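Local coordinates for TPR repeat-containing protein (Cytophaga hutchinsonii, PDB 3U4T), which is of unknown function but carries tetratricopeptide repeats, helical-hairpin modules that commonly serve as scaffolds for binding other proteins, at residues A[122-127]-A[153-158]; A[132-137]-A[142-147]. The protein carries 1 engineered substitution. One frame throughout, in Å; residues are numbered along the deposited sequence.

Contact 1: residues A[122-127]-A[153-158]; sequences GNFPLA and YYNKEY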
loop_
_atom_site.group_PDB
_atom_site.type_symbol
_atom_site.label_atom_id
_atom_site.label_comp_id
_atom_site.label_asym_id
_atom_site.label_seq_id
_atom_site.Cartn_x
_atom_site.Cartn_y
_atom_site.Cartn_z
ATOM N N GLY A 122 1.500 -7.616 -12.454
ATOM C CA GLY A 122 2.725 -7.632 -13.239
ATOM C C GLY A 122 2.823 -6.764 -14.479
ATOM O O GLY A 122 3.707 -6.957 -15.300
ATOM N N ASN A 123 1.916 -5.827 -14.673
ATOM C CA ASN A 123 2.067 -4.981 -15.851
ATOM C C ASN A 123 2.599 -3.708 -15.258
ATOM O O ASN A 123 1.850 -2.801 -14.905
ATOM C CB ASN A 123 0.749 -4.698 -16.559
ATOM C CG ASN A 123 0.962 -4.081 -17.939
ATOM O OD1 ASN A 123 1.621 -3.045 -18.081
ATOM N ND2 ASN A 123 0.402 -4.722 -18.964
ATOM N N PHE A 124 3.911 -3.657 -15.125
ATOM C CA PHE A 124 4.524 -2.508 -14.516
ATOM C C PHE A 124 4.416 -1.253 -15.353
ATOM O O PHE A 124 4.203 -0.173 -14.811
ATOM C CB PHE A 124 5.956 -2.872 -14.123
ATOM C CG PHE A 124 6.007 -3.981 -13.117
ATOM C CD1 PHE A 124 5.444 -3.807 -11.859
ATOM C CD2 PHE A 124 6.529 -5.226 -13.450
ATOM C CE1 PHE A 124 5.393 -4.851 -10.947
ATOM C CE2 PHE A 124 6.481 -6.283 -12.543
ATOM C CZ PHE A 124 5.910 -6.094 -11.288
ATOM N N PRO A 125 4.532 -1.369 -16.681
ATOM C CA PRO A 125 4.413 -0.139 -17.470
ATOM C C PRO A 125 3.042 0.521 -17.268
ATOM O O PRO A 125 2.929 1.745 -17.062
ATOM C CB PRO A 125 4.626 -0.627 -18.898
ATOM C CG PRO A 125 5.628 -1.726 -18.701
ATOM C CD PRO A 125 5.039 -2.477 -17.509
ATOM N N LEU A 126 1.994 -0.283 -17.312
ATOM C CA LEU A 126 0.658 0.272 -17.129
ATOM C C LEU A 126 0.552 0.828 -15.703
ATOM O O LEU A 126 0.109 1.955 -15.502
ATOM C CB LEU A 126 -0.395 -0.815 -17.384
ATOM C CG LEU A 126 -1.871 -0.450 -17.512
ATOM C CD1 LEU A 126 -2.024 0.710 -18.478
ATOM C CD2 LEU A 126 -2.646 -1.665 -18.009
ATOM N N ALA A 127 0.977 0.042 -14.716
ATOM C CA ALA A 127 0.939 0.465 -13.311
ATOM C C ALA A 127 1.676 1.792 -13.105
ATOM O O ALA A 127 1.171 2.705 -12.440
ATOM C CB ALA A 127 1.559 -0.613 -12.424
ATOM N N TYR A 153 11.201 -0.175 -9.540
ATOM C CA TYR A 153 12.130 -1.228 -9.145
ATOM C C TYR A 153 11.852 -2.547 -9.839
ATOM O O TYR A 153 12.742 -3.156 -10.429
ATOM C CB TYR A 153 12.058 -1.452 -7.631
ATOM C CG TYR A 153 12.917 -2.594 -7.125
ATOM C CD1 TYR A 153 14.256 -2.389 -6.780
ATOM C CD2 TYR A 153 12.383 -3.870 -6.961
ATOM C CE1 TYR A 153 15.042 -3.427 -6.271
ATOM C CE2 TYR A 153 13.158 -4.922 -6.458
ATOM C CZ TYR A 153 14.488 -4.693 -6.112
ATOM O OH TYR A 153 15.262 -5.722 -5.609
ATOM N N TYR A 154 10.609 -3.003 -9.747
ATOM C CA TYR A 154 10.254 -4.266 -10.352
ATOM C C TYR A 154 10.221 -4.147 -11.859
ATOM O O TYR A 154 10.187 -5.155 -12.562
ATOM C CB TYR A 154 8.929 -4.763 -9.776
ATOM C CG TYR A 154 9.091 -5.278 -8.374
ATOM C CD1 TYR A 154 9.910 -6.368 -8.103
ATOM C CD2 TYR A 154 8.430 -4.675 -7.310
ATOM C CE1 TYR A 154 10.066 -6.845 -6.798
ATOM C CE2 TYR A 154 8.576 -5.147 -6.007
ATOM C CZ TYR A 154 9.392 -6.228 -5.757
ATOM O OH TYR A 154 9.527 -6.689 -4.457
ATOM N N ASN A 155 10.248 -2.916 -12.360
ATOM C CA ASN A 155 10.277 -2.708 -13.807
ATOM C C ASN A 155 11.737 -2.534 -14.204
ATOM O O ASN A 155 12.070 -2.144 -15.331
ATOM C CB ASN A 155 9.477 -1.476 -14.223
ATOM C CG ASN A 155 9.139 -1.486 -15.705
ATOM O OD1 ASN A 155 8.716 -2.513 -16.244
ATOM N ND2 ASN A 155 9.310 -0.347 -16.367
ATOM N N LYS A 156 12.600 -2.832 -13.240
ATOM C CA LYS A 156 14.037 -2.772 -13.412
ATOM C C LYS A 156 14.589 -1.387 -13.726
ATOM O O LYS A 156 15.664 -1.267 -14.301
ATOM C CB LYS A 156 14.471 -3.775 -14.486
ATOM C CG LYS A 156 14.143 -5.229 -14.155
ATOM C CD LYS A 156 14.606 -6.167 -15.262
ATOM C CE LYS A 156 14.254 -7.627 -14.966
ATOM N NZ LYS A 156 12.781 -7.887 -14.945
ATOM N N GLU A 157 13.853 -0.342 -13.359
ATOM C CA GLU A 157 14.334 1.024 -13.566
ATOM C C GLU A 157 14.803 1.456 -12.178
ATOM O O GLU A 157 14.191 2.308 -11.532
ATOM C CB GLU A 157 13.215 1.942 -14.053
ATOM C CG GLU A 157 12.564 1.491 -15.343
ATOM C CD GLU A 157 11.574 2.511 -15.890
ATOM O OE1 GLU A 157 12.012 3.581 -16.362
ATOM O OE2 GLU A 157 10.356 2.247 -15.840
ATOM N N TYR A 158 15.888 0.839 -11.723
ATOM C CA TYR A 158 16.431 1.101 -10.398
ATOM C C TYR A 158 16.821 2.539 -10.179
ATOM O O TYR A 158 16.609 3.078 -9.100
ATOM C CB TYR A 158 17.612 0.171 -10.140
ATOM C CG TYR A 158 17.250 -1.261 -10.442
ATOM C CD1 TYR A 158 16.156 -1.860 -9.818
ATOM C CD2 TYR A 158 17.939 -1.991 -11.405
ATOM C CE1 TYR A 158 15.749 -3.142 -10.148
ATOM C CE2 TYR A 158 17.536 -3.286 -11.748
ATOM C CZ TYR A 158 16.433 -3.853 -11.115
ATOM O OH TYR A 158 15.982 -5.116 -11.463
#

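Contact 2: residues A[132-137]-A[142-147]; sequences EKQIRP and PKVFYE. Engineered in segment 132-137: E132 (natural residue Ser).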
loop_
_atom_site.group_PDB
_atom_site.type_symbol
_atom_site.label_atom_id
_atom_site.label_comp_id
_atom_site.label_asym_id
_atom_site.label_seq_id
_atom_site.Cartn_x
_atom_site.Cartn_y
_atom_site.Cartn_z
ATOM N N GLU A 132 1.873 7.517 -12.079
ATOM C CA GLU A 132 2.449 8.822 -12.386
ATOM C C GLU A 132 1.387 9.899 -12.595
ATOM O O GLU A 132 1.699 11.095 -12.537
ATOM C CB GLU A 132 3.340 8.745 -13.627
ATOM C CG GLU A 132 4.645 7.991 -13.420
ATOM C CD GLU A 132 5.479 7.953 -14.679
ATOM O OE1 GLU A 132 4.884 7.761 -15.751
ATOM O OE2 GLU A 132 6.716 8.105 -14.614
ATOM N N LYS A 133 0.144 9.478 -12.845
ATOM C CA LYS A 133 -0.970 10.415 -13.043
ATOM C C LYS A 133 -1.254 11.174 -11.754
ATOM O O LYS A 133 -1.963 12.172 -11.760
ATOM C CB LYS A 133 -2.254 9.686 -13.453
ATOM C CG LYS A 133 -2.306 9.174 -14.903
ATOM C CD LYS A 133 -3.727 8.684 -15.220
ATOM C CE LYS A 133 -3.805 7.885 -16.525
ATOM N NZ LYS A 133 -3.382 8.649 -17.733
ATOM N N GLN A 134 -0.715 10.685 -10.643
ATOM C CA GLN A 134 -0.914 11.348 -9.360
ATOM C C GLN A 134 0.111 12.455 -9.169
ATOM O O GLN A 134 -0.166 13.456 -8.516
ATOM C CB GLN A 134 -0.761 10.356 -8.220
ATOM C CG GLN A 134 -1.857 9.330 -8.116
ATOM C CD GLN A 134 -1.404 8.147 -7.306
ATOM O OE1 GLN A 134 -2.142 7.610 -6.496
ATOM N NE2 GLN A 134 -0.174 7.726 -7.538
ATOM N N ILE A 135 1.291 12.269 -9.748
ATOM C CA ILE A 135 2.366 13.242 -9.613
ATOM C C ILE A 135 2.045 14.635 -10.136
ATOM O O ILE A 135 1.677 14.825 -11.297
ATOM C CB ILE A 135 3.664 12.761 -10.310
ATOM C CG1 ILE A 135 4.023 11.353 -9.840
ATOM C CG2 ILE A 135 4.829 13.697 -9.956
ATOM C CD1 ILE A 135 4.285 11.267 -8.366
ATOM N N ARG A 136 2.191 15.604 -9.243
ATOM C CA ARG A 136 1.987 17.008 -9.542
ATOM C C ARG A 136 3.196 17.655 -8.892
ATOM O O ARG A 136 3.845 17.042 -8.046
ATOM C CB ARG A 136 0.696 17.528 -8.897
ATOM C CG ARG A 136 -0.585 17.028 -9.567
ATOM C CD ARG A 136 -0.675 17.493 -11.019
ATOM N NE ARG A 136 -1.948 17.126 -11.635
ATOM C CZ ARG A 136 -2.200 15.948 -12.194
ATOM N NH1 ARG A 136 -1.251 15.022 -12.217
ATOM N NH2 ARG A 136 -3.400 15.693 -12.712
ATOM N N PRO A 137 3.540 18.885 -9.290
ATOM C CA PRO A 137 4.705 19.505 -8.653
ATOM C C PRO A 137 4.402 19.939 -7.217
ATOM O O PRO A 137 5.158 20.692 -6.610
ATOM C CB PRO A 137 5.013 20.679 -9.576
ATOM C CG PRO A 137 3.666 21.036 -10.136
ATOM C CD PRO A 137 3.074 19.683 -10.435
ATOM N N PRO A 142 3.618 10.525 0.677
ATOM C CA PRO A 142 4.776 9.633 0.593
ATOM C C PRO A 142 4.448 8.323 -0.112
ATOM O O PRO A 142 5.191 7.876 -0.989
ATOM C CB PRO A 142 5.143 9.409 2.060
ATOM C CG PRO A 142 4.724 10.683 2.700
ATOM C CD PRO A 142 3.378 10.922 2.072
ATOM N N LYS A 143 3.336 7.710 0.297
ATOM C CA LYS A 143 2.880 6.444 -0.264
ATOM C C LYS A 143 2.895 6.514 -1.782
ATOM O O LYS A 143 3.324 5.575 -2.445
ATOM C CB LYS A 143 1.472 6.130 0.243
ATOM C CG LYS A 143 0.847 4.860 -0.315
ATOM C CD LYS A 143 -0.584 4.689 0.207
ATOM C CE LYS A 143 -0.622 4.275 1.679
ATOM N NZ LYS A 143 -0.791 2.797 1.853
ATOM N N VAL A 144 2.431 7.629 -2.334
ATOM C CA VAL A 144 2.440 7.788 -3.777
ATOM C C VAL A 144 3.848 7.505 -4.294
ATOM O O VAL A 144 4.034 6.764 -5.260
ATOM C CB VAL A 144 2.056 9.217 -4.192
ATOM C CG1 VAL A 144 2.345 9.429 -5.668
ATOM C CG2 VAL A 144 0.591 9.452 -3.906
ATOM N N PHE A 145 4.844 8.096 -3.646
ATOM C CA PHE A 145 6.220 7.897 -4.073
ATOM C C PHE A 145 6.794 6.531 -3.692
ATOM O O PHE A 145 7.696 6.023 -4.365
ATOM C CB PHE A 145 7.102 9.014 -3.526
ATOM C CG PHE A 145 6.851 10.349 -4.163
ATOM C CD1 PHE A 145 6.367 11.415 -3.410
ATOM C CD2 PHE A 145 7.129 10.549 -5.507
ATOM C CE1 PHE A 145 6.171 12.659 -3.982
ATOM C CE2 PHE A 145 6.937 11.791 -6.092
ATOM C CZ PHE A 145 6.456 12.849 -5.326
ATOM N N TYR A 146 6.267 5.939 -2.624
ATOM C CA TYR A 146 6.722 4.629 -2.163
ATOM C C TYR A 146 6.260 3.524 -3.128
ATOM O O TYR A 146 7.035 2.632 -3.507
ATOM C CB TYR A 146 6.169 4.354 -0.767
ATOM C CG TYR A 146 6.507 2.982 -0.224
ATOM C CD1 TYR A 146 5.528 2.181 0.360
ATOM C CD2 TYR A 146 7.811 2.492 -0.277
ATOM C CE1 TYR A 146 5.837 0.922 0.877
ATOM C CE2 TYR A 146 8.128 1.234 0.241
ATOM C CZ TYR A 146 7.137 0.456 0.813
ATOM O OH TYR A 146 7.450 -0.785 1.316
ATOM N N GLU A 147 4.989 3.597 -3.517
ATOM C CA GLU A 147 4.402 2.633 -4.434
ATOM C C GLU A 147 4.888 2.835 -5.856
ATOM O O GLU A 147 4.950 1.889 -6.637
ATOM C CB GLU A 147 2.876 2.713 -4.377
ATOM C CG GLU A 147 2.285 1.810 -3.302
ATOM C CD GLU A 147 0.906 2.236 -2.868
ATOM O OE1 GLU A 147 0.328 3.135 -3.520
ATOM O OE2 GLU A 147 0.400 1.668 -1.874
#

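Contact 1: residues A[122-127]-A[153-158]
The F124 ring has Y154 on one face and G122 on the other. Y154 CB stands 3.8 Å from the centroid of the F124 ring, 20° off its normal, a CH-pi contact, while G122 C lies against the opposite face, offset toward the rim. The Y154 ring is turned away from F124 and has Y153 CD2 over the centre of one face. In this tetratricopeptide-repeat fold, the contact joins the start of helix 124-131 to the turn that links helices 142-154 and 158-171, the two helices of an antiparallel repeat hairpin. F124 reaches the turn because its CG is anti to the carbonyl carbon (chi1 -62°), which carries the ring toward Y154; CZ comes to 3.6 Å from Y154 CB. A flat apolar ring suits a place where a methylene covers it. Cutting F124 back to an alanine would probably leave Y154 CB without its aromatic partner, uncover G122 C and open a gap between the start of helix 124-131 and the turn. N155 lies next to the base of the phenylalanine, its OD1 3.5 Å from F124 CB. G122, with positive phi, closes a Schellman motif, and N123 OD1 caps the new helix by accepting from L126 N at 2.9 Å. K156, also with positive phi, is the C-prime residue of the Schellman motif that ends helix 142-154. E157 is the next N-cap, and its OE1 forms a salt bridge with K160. The other carboxylate oxygen, E157 OE2, takes N155 ND2 at 2.8 Å, almost in the amide plane of N155.

Contact 2: residues A[132-137]-A[142-147]
Q134 runs alongside V144, the two side chains passing in opposite directions, and its successive atoms trace the branches of the valine. Q134 CB is 4.1 Å from V144 CG1; beyond CG the chain is extended, bringing the amide over to the valine, where CD lies 4.2 Å from V144 CG2. At the tip the amide nitrogen comes nearer than the oxygen: Q134 NE2 is 3.6 Å from V144 CG1. That approach is van der Waals only, since NE2 gives its hydrogen bond to M131 O, three residues back in the chain. A glutamine thus suits this buried place twice over, its CB and amide lying against an apolar neighbour while the amide also satisfies a backbone carbonyl near the end of helix 124-131. Segment 132-137 leads out of that helix into the loop before helix 142-154, the first helix of a tetratricopeptide repeat; the contact folds the loop back on the helix it leads to. I135 supplies the second apolar touch. With CG1 anti to the carbonyl carbon (chi1 -52°), its CD1 reaches the helix between two residues, 3.8 Å from V144 CG1 and 3.5 Å from F145 CE2. CG1 of the branched valine therefore meets both loop residues, while CG2 adds to the contact with Q134, and the F145 ring extends the apolar surface, being packed in turn by V168 and L171 of helix 158-171. R136 ties the loop to itself: NH1 reaches I135 O at 3.1 Å, in the guanidinium plane of R136, and K133 O at 3.0 Å, tilted 33° from that plane. In both cases the nitrogen sits above the carbonyl plane, 55° out of it at I135 O.

Overall arrangement
Both contacts involve helix 142-154, one at each end: contact 2 packs the preceding loop on its first turns, and contact 1 sets the turn that follows it against the start of helix 124-131. Along the chain contact 2 is nested inside the loop that contact 1 closes, its segment 132-137 following the end of helix 124-131. The contact centres lie about 15 Å apart, and the nearest atoms about 5 Å, without touching. Contact 1 lies nearer the surface, its centre about 16 Å from that of the chain, against about 12 Å for partly buried contact 2. No active site or ligand site is known for this protein of unknown function.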